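Local coordinates for protein CsuC (PDB 6FJY) that probably acts as a periplasmic chaperone of archaic chaperone-usher Csu pili, holding the tip adhesin CsuE by donor-strand complementation in a complex formed before pilus assembly, at residues I35-W40 with I118-Y123; P60-K63 with K69-L72. One frame throughout, in Å; residues are numbered along the deposited sequence.

Overall arrangement
From the N terminus the chain first lays down residues 35-40 on strand 31-41, then runs through 60-63 and turns back after a five-residue link into 69-72. Contact 2 closes this short hairpin loop. Only much later, after 77 residues intervening since Trp40, does 118-123 return to close contact 1, so the small loop sits within the large one. The centres of the two contacts are about 17 Å apart, yet they meet at Ile35: its N lies 2.8 Å from Pro60 O, a probable hydrogen bond between neighbouring strands, and its CG2 packs on Leu72 CD1. Together they join strands across the Ig-like PapD N-terminal domain.

Contact 1: residues I35-W40 with I118-Y123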
ATOM      1  N   ILE A  35      -1.038  -2.517  17.199  1.00 50.48           N
ATOM      2  CA  ILE A  35      -1.691  -3.012  15.994  1.00 49.68           C
ATOM      3  C   ILE A  35      -2.859  -3.892  16.407  1.00 49.33           C
ATOM      4  O   ILE A  35      -2.690  -4.813  17.208  1.00 41.08           O
ATOM      5  CB  ILE A  35      -0.712  -3.800  15.108  1.00 58.47           C
ATOM      6  CG1 ILE A  35       0.499  -2.934  14.752  1.00 66.11           C
ATOM      7  CG2 ILE A  35      -1.385  -4.224  13.838  1.00 44.98           C
ATOM      8  CD1 ILE A  35       1.686  -3.122  15.690  1.00 63.24           C
ATOM      9  N   ARG A  36      -4.046  -3.595  15.887  1.00 69.93           N
ATOM     10  CA  ARG A  36      -5.222  -4.439  16.071  1.00 54.25           C
ATOM     11  C   ARG A  36      -5.934  -4.616  14.735  1.00 48.53           C
ATOM     12  O   ARG A  36      -5.822  -3.777  13.841  1.00 30.27           O
ATOM     13  CB  ARG A  36      -6.189  -3.848  17.102  1.00 54.53           C
ATOM     14  CG  ARG A  36      -5.690  -3.928  18.547  1.00 70.10           C
ATOM     15  CD  ARG A  36      -6.582  -3.140  19.480  1.00 76.10           C
ATOM     16  NE  ARG A  36      -6.513  -1.706  19.216  1.00 96.57           N
ATOM     17  CZ  ARG A  36      -7.287  -0.800  19.806  1.00116.12           C
ATOM     18  NH1 ARG A  36      -8.201  -1.179  20.690  1.00129.47           N
ATOM     19  NH2 ARG A  36      -7.155   0.485  19.506  1.00118.70           N
ATOM     20  N   VAL A  37      -6.653  -5.727  14.580  1.00 57.54           N
ATOM     21  CA  VAL A  37      -7.417  -5.963  13.359  1.00 56.80           C
ATOM     22  C   VAL A  37      -8.854  -6.283  13.754  1.00 40.53           C
ATOM     23  O   VAL A  37      -9.103  -7.223  14.513  1.00 32.30           O
ATOM     24  CB  VAL A  37      -6.822  -7.081  12.485  1.00 56.70           C
ATOM     25  CG1 VAL A  37      -7.658  -7.272  11.211  1.00 55.74           C
ATOM     26  CG2 VAL A  37      -5.395  -6.755  12.125  1.00 58.25           C
ATOM     27  N   PHE A  38      -9.788  -5.521  13.216  1.00 50.48           N
ATOM     28  CA  PHE A  38     -11.201  -5.655  13.514  1.00 57.52           C
ATOM     29  C   PHE A  38     -11.942  -6.148  12.283  1.00 50.09           C
ATOM     30  O   PHE A  38     -11.571  -5.840  11.151  1.00 41.09           O
ATOM     31  CB  PHE A  38     -11.794  -4.316  13.969  1.00 47.75           C
ATOM     32  CG  PHE A  38     -11.256  -3.829  15.286  1.00 69.84           C
ATOM     33  CD1 PHE A  38     -11.863  -4.199  16.477  1.00 70.86           C
ATOM     34  CD2 PHE A  38     -10.128  -3.024  15.339  1.00 69.53           C
ATOM     35  CE1 PHE A  38     -11.369  -3.755  17.686  1.00 76.06           C
ATOM     36  CE2 PHE A  38      -9.633  -2.575  16.547  1.00 72.47           C
ATOM     37  CZ  PHE A  38     -10.249  -2.944  17.720  1.00 81.70           C
ATOM     38  N   LYS A  39     -12.985  -6.934  12.523  1.00 61.17           N
ATOM     39  CA  LYS A  39     -13.877  -7.330  11.453  1.00 53.88           C
ATOM     40  C   LYS A  39     -14.818  -6.173  11.160  1.00 53.41           C
ATOM     41  O   LYS A  39     -15.250  -5.457  12.067  1.00 43.03           O
ATOM     42  CB  LYS A  39     -14.655  -8.583  11.827  1.00 55.30           C
ATOM     43  CG  LYS A  39     -15.183  -9.361  10.633  1.00 67.17           C
ATOM     44  CD  LYS A  39     -15.532 -10.791  11.029  1.00 66.96           C
ATOM     45  CE  LYS A  39     -15.925 -11.637   9.819  1.00 79.65           C
ATOM     46  NZ  LYS A  39     -16.220 -13.056  10.207  1.00 84.65           N
ATOM     47  N   TRP A  40     -15.086  -5.966   9.875  1.00 59.53           N
ATOM     48  CA  TRP A  40     -15.792  -4.799   9.371  1.00 55.77           C
ATOM     49  C   TRP A  40     -17.039  -5.265   8.633  1.00 58.91           C
ATOM     50  O   TRP A  40     -16.941  -6.027   7.667  1.00 57.75           O
ATOM     51  CB  TRP A  40     -14.863  -4.006   8.456  1.00 50.81           C
ATOM     52  CG  TRP A  40     -15.434  -2.801   7.796  1.00 50.97           C
ATOM     53  CD1 TRP A  40     -16.563  -2.129   8.125  1.00 53.41           C
ATOM     54  CD2 TRP A  40     -14.875  -2.124   6.658  1.00 45.07           C
ATOM     55  NE1 TRP A  40     -16.749  -1.069   7.262  1.00 51.14           N
ATOM     56  CE2 TRP A  40     -15.723  -1.045   6.356  1.00 45.49           C
ATOM     57  CE3 TRP A  40     -13.735  -2.329   5.877  1.00 45.47           C
ATOM     58  CZ2 TRP A  40     -15.480  -0.174   5.300  1.00 46.09           C
ATOM     59  CZ3 TRP A  40     -13.495  -1.470   4.818  1.00 47.51           C
ATOM     60  CH2 TRP A  40     -14.370  -0.397   4.542  1.00 48.94           C
ATOM     61  N   ILE A 118      -7.026   1.464   8.326  1.00 49.17           N
ATOM     62  CA  ILE A 118      -6.575   0.971   7.037  1.00 47.09           C
ATOM     63  C   ILE A 118      -7.507  -0.160   6.585  1.00 57.10           C
ATOM     64  O   ILE A 118      -7.731  -1.100   7.348  1.00 29.07           O
ATOM     65  CB  ILE A 118      -5.117   0.489   7.089  1.00 55.08           C
ATOM     66  CG1 ILE A 118      -4.175   1.707   7.123  1.00 51.38           C
ATOM     67  CG2 ILE A 118      -4.811  -0.441   5.941  1.00 59.71           C
ATOM     68  CD1 ILE A 118      -2.729   1.342   7.408  1.00 46.49           C
ATOM     69  N   PRO A 119      -8.058  -0.102   5.372  1.00 51.59           N
ATOM     70  CA  PRO A 119      -8.946  -1.179   4.921  1.00 45.78           C
ATOM     71  C   PRO A 119      -8.151  -2.418   4.545  1.00 48.74           C
ATOM     72  O   PRO A 119      -7.128  -2.349   3.860  1.00 33.89           O
ATOM     73  CB  PRO A 119      -9.626  -0.570   3.695  1.00 42.12           C
ATOM     74  CG  PRO A 119      -8.557   0.342   3.120  1.00 44.79           C
ATOM     75  CD  PRO A 119      -7.848   0.917   4.320  1.00 50.73           C
ATOM     76  N   LEU A 120      -8.659  -3.564   4.969  1.00 51.33           N
ATOM     77  CA  LEU A 120      -8.001  -4.841   4.747  1.00 50.19           C
ATOM     78  C   LEU A 120      -9.020  -5.847   4.230  1.00 36.74           C
ATOM     79  O   LEU A 120     -10.112  -5.969   4.796  1.00 34.11           O
ATOM     80  CB  LEU A 120      -7.376  -5.334   6.043  1.00 42.61           C
ATOM     81  CG  LEU A 120      -6.755  -6.719   5.962  1.00 51.04           C
ATOM     82  CD1 LEU A 120      -5.524  -6.731   5.015  1.00 42.00           C
ATOM     83  CD2 LEU A 120      -6.410  -7.173   7.340  1.00 44.17           C
ATOM     84  N   PHE A 121      -8.689  -6.530   3.137  1.00 50.53           N
ATOM     85  CA  PHE A 121      -9.594  -7.513   2.551  1.00 51.82           C
ATOM     86  C   PHE A 121      -8.907  -8.856   2.376  1.00 45.81           C
ATOM     87  O   PHE A 121      -7.796  -8.931   1.857  1.00 43.86           O
ATOM     88  CB  PHE A 121     -10.128  -7.049   1.204  1.00 46.10           C
ATOM     89  CG  PHE A 121     -10.912  -5.786   1.286  1.00 50.16           C
ATOM     90  CD1 PHE A 121     -12.222  -5.806   1.711  1.00 50.78           C
ATOM     91  CD2 PHE A 121     -10.343  -4.573   0.919  1.00 41.64           C
ATOM     92  CE1 PHE A 121     -12.966  -4.634   1.792  1.00 53.61           C
ATOM     93  CE2 PHE A 121     -11.082  -3.402   1.005  1.00 44.61           C
ATOM     94  CZ  PHE A 121     -12.395  -3.436   1.433  1.00 44.95           C
ATOM     95  N   ALA A 122      -9.610  -9.921   2.758  1.00 51.40           N
ATOM     96  CA  ALA A 122      -9.133 -11.281   2.572  1.00 59.19           C
ATOM     97  C   ALA A 122     -10.152 -12.092   1.770  1.00 57.94           C
ATOM     98  O   ALA A 122     -11.366 -11.866   1.852  1.00 42.92           O
ATOM     99  CB  ALA A 122      -8.837 -11.942   3.924  1.00 48.25           C
ATOM    100  N   TYR A 123      -9.644 -13.035   0.981  1.00 52.11           N
ATOM    101  CA  TYR A 123     -10.425 -13.686  -0.059  1.00 62.44           C
ATOM    102  C   TYR A 123     -10.464 -15.188   0.149  1.00 61.78           C
ATOM    103  O   TYR A 123      -9.432 -15.818   0.402  1.00 43.89           O
ATOM    104  CB  TYR A 123      -9.871 -13.348  -1.452  1.00 58.02           C
ATOM    105  CG  TYR A 123     -10.056 -11.886  -1.752  1.00 54.51           C
ATOM    106  CD1 TYR A 123     -11.253 -11.424  -2.284  1.00 48.29           C
ATOM    107  CD2 TYR A 123      -9.061 -10.953  -1.446  1.00 54.17           C
ATOM    108  CE1 TYR A 123     -11.442 -10.077  -2.531  1.00 51.31           C
ATOM    109  CE2 TYR A 123      -9.240  -9.596  -1.690  1.00 47.29           C
ATOM    110  CZ  TYR A 123     -10.434  -9.164  -2.215  1.00 43.07           C
ATOM    111  OH  TYR A 123     -10.641  -7.832  -2.467  1.00 44.61           O
TER
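This contact belongs to the core of the Ig-like beta sandwich that forms the PapD N-terminal domain, where strand 31-41 crosses the C-terminal part of strand 109-123 at a signed crossing angle of -70°. The two segments are not paired: their axes stay 8.9 Å apart at closest, and strand 85-95 pairs antiparallel with both and so connects them through the sheet. Side chains bridge the gap at two places. At the first, Val37 CG1 meets Leu120 CD2 at 4.1 Å, branch against branch, the two side chains crossing at about a right angle. Leu120 reaches Val37 because CG stands anti to the backbone N (chi1 175°), which carries CD2 toward the other strand although its CB does not head that way; Pro10 and Leu74 also touch this leucine.

The second place is built round Trp40, whose CB points at 118-123. With CG opposite the backbone N (chi1 177°), the six-membered part of the indole extends to Pro119 and Phe121. The indole and the proline ring run alongside each other in the same direction. The indole is also held from outside the two segments: NE1 hydrogen-bonds Asp47 OD1, Arg89 makes a cation-pi contact and Tyr196 an edge-to-face one. Phe121 in turn stacks on Phe172, so through Tyr196 and Phe172 this end of the contact is joined to residues much later in the chain. Near the start of 118-123, Ile118 and Pro119 each pack on an aromatic side chain of the other protein chain of the complex, consistent with donor-strand complementation by strand 109-123. A single indole atom serves both apolar neighbours: Trp40 CZ3 lies 4.1 Å from Pro119 CB and 4.1 Å from Phe121 CZ.

Contact 2: residues P60-K63 with K69-L72; sequences PVAK and KHML
Segments 60-63 and 69-72 run in opposite directions, with Ala62 and His70 nearest each other at a CA-CA separation of 8.2 Å, too wide for backbone pairing here. The backbone of each instead hydrogen-bonds to a different strand: Ala62 to Val33 of strand 31-41, His70 to Leu23 of strand 18-25. The space between them is bridged largely by His70, whose CB heads toward 60-63 and whose ring meets both Ala62 and Lys63. Its CG lies anti to the carbonyl carbon (chi1 -65°), and the imidazole extends from there past the alanine to the lysine backbone. Ala62, pointing back at it, brings its CB to 4.0 Å from His70 ND1, a van der Waals contact of the methyl with the ring nitrogen. Further out on the ring, Lys63 O comes to 3.2 Å from His70 CE1. The same oxygen is 3.5 Å from His70 NE2, but the angle is poor for a hydrogen bond. NE2 is bonded to Glu68 OE1 just before the strand, an anchor that would limit rotation of the ring. Lys63 CB points away from 69-72, and its carbonyl makes the contact. The arrangement is that of a beta hairpin, strands 55-64 and 69-76, whose two arms part near the turn to join different neighbours in the Ig-like fold of the PapD N-terminal domain.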
ATOM      1  N   PRO A  60       1.490  -7.702  17.873  1.00 59.11           N
ATOM      2  CA  PRO A  60       0.400  -6.793  18.267  1.00 59.67           C
ATOM      3  C   PRO A  60       0.899  -5.448  18.796  1.00 57.99           C
ATOM      4  O   PRO A  60       0.121  -4.490  18.834  1.00 42.00           O
ATOM      5  CB  PRO A  60      -0.376  -7.599  19.322  1.00 41.90           C
ATOM      6  CG  PRO A  60       0.655  -8.535  19.892  1.00 45.46           C
ATOM      7  CD  PRO A  60       1.608  -8.860  18.784  1.00 50.81           C
ATOM      8  N   VAL A  61       2.148  -5.362  19.249  1.00 66.28           N
ATOM      9  CA  VAL A  61       2.768  -4.108  19.684  1.00 62.80           C
ATOM     10  C   VAL A  61       4.235  -4.117  19.282  1.00 57.94           C
ATOM     11  O   VAL A  61       4.914  -5.142  19.397  1.00 53.50           O
ATOM     12  CB  VAL A  61       2.689  -3.860  21.209  1.00 57.94           C
ATOM     13  CG1 VAL A  61       3.184  -2.439  21.515  1.00 58.50           C
ATOM     14  CG2 VAL A  61       1.278  -4.038  21.734  1.00 76.24           C
ATOM     15  N   ALA A  62       4.735  -2.968  18.832  1.00 70.65           N
ATOM     16  CA  ALA A  62       6.145  -2.865  18.485  1.00 71.98           C
ATOM     17  C   ALA A  62       6.677  -1.481  18.819  1.00 60.56           C
ATOM     18  O   ALA A  62       5.964  -0.476  18.725  1.00 42.99           O
ATOM     19  CB  ALA A  62       6.389  -3.144  17.000  1.00 76.02           C
ATOM     20  N   LYS A  63       7.957  -1.446  19.182  1.00 69.50           N
ATOM     21  CA  LYS A  63       8.709  -0.209  19.328  1.00 66.40           C
ATOM     22  C   LYS A  63       9.488  -0.007  18.037  1.00 68.28           C
ATOM     23  O   LYS A  63      10.299  -0.859  17.658  1.00 52.23           O
ATOM     24  CB  LYS A  63       9.644  -0.271  20.534  1.00 74.56           C
ATOM     25  CG  LYS A  63      10.366   1.033  20.861  1.00 81.53           C
ATOM     26  CD  LYS A  63      11.335   0.852  22.027  1.00 83.42           C
ATOM     27  CE  LYS A  63      10.632   0.341  23.278  1.00 80.81           C
ATOM     28  NZ  LYS A  63      11.551   0.326  24.461  1.00 88.53           N
ATOM     29  N   LYS A  69      12.891  -0.557  10.525  1.00 66.44           N
ATOM     30  CA  LYS A  69      11.876  -1.020   9.590  1.00 51.51           C
ATOM     31  C   LYS A  69      11.386  -2.367  10.100  1.00 49.44           C
ATOM     32  O   LYS A  69      12.157  -3.332  10.166  1.00 40.91           O
ATOM     33  CB  LYS A  69      12.442  -1.120   8.170  1.00 55.36           C
ATOM     34  CG  LYS A  69      11.427  -1.506   7.106  1.00 60.94           C
ATOM     35  CD  LYS A  69      12.080  -1.536   5.745  1.00 59.57           C
ATOM     36  CE  LYS A  69      11.112  -2.026   4.673  1.00 64.72           C
ATOM     37  NZ  LYS A  69      11.779  -2.090   3.315  1.00 74.66           N
ATOM     38  N   HIS A  70      10.132  -2.421  10.519  1.00 58.62           N
ATOM     39  CA  HIS A  70       9.540  -3.654  11.012  1.00 60.26           C
ATOM     40  C   HIS A  70       8.491  -4.153  10.024  1.00 48.71           C
ATOM     41  O   HIS A  70       7.840  -3.367   9.332  1.00 49.90           O
ATOM     42  CB  HIS A  70       8.892  -3.461  12.390  1.00 45.98           C
ATOM     43  CG  HIS A  70       9.855  -3.133  13.489  1.00 55.20           C
ATOM     44  ND1 HIS A  70       9.702  -3.621  14.773  1.00 64.96           N
ATOM     45  CD2 HIS A  70      10.957  -2.346  13.516  1.00 56.96           C
ATOM     46  CE1 HIS A  70      10.688  -3.176  15.533  1.00 63.77           C
ATOM     47  NE2 HIS A  70      11.466  -2.403  14.795  1.00 60.58           N
ATOM     48  N   MET A  71       8.332  -5.467   9.959  1.00 63.68           N
ATOM     49  CA  MET A  71       7.243  -6.047   9.190  1.00 56.62           C
ATOM     50  C   MET A  71       6.083  -6.331  10.131  1.00 55.31           C
ATOM     51  O   MET A  71       6.279  -6.788  11.263  1.00 41.70           O
ATOM     52  CB  MET A  71       7.686  -7.304   8.443  1.00 56.78           C
ATOM     53  CG  MET A  71       6.634  -7.871   7.496  1.00 67.34           C
ATOM     54  SD  MET A  71       7.129  -9.425   6.780  1.00 35.09           S
ATOM     55  CE  MET A  71       6.791 -10.394   8.131  1.00 38.88           C
ATOM     56  N   LEU A  72       4.888  -5.977   9.678  1.00 66.11           N
ATOM     57  CA  LEU A  72       3.641  -6.337  10.332  1.00 52.42           C
ATOM     58  C   LEU A  72       3.027  -7.470   9.520  1.00 51.32           C
ATOM     59  O   LEU A  72       2.594  -7.270   8.382  1.00 40.06           O
ATOM     60  CB  LEU A  72       2.711  -5.131  10.434  1.00 53.81           C
ATOM     61  CG  LEU A  72       1.234  -5.378  10.771  1.00 62.85           C
ATOM     62  CD1 LEU A  72       1.046  -6.131  12.097  1.00 53.28           C
ATOM     63  CD2 LEU A  72       0.504  -4.050  10.804  1.00 66.84           C
TER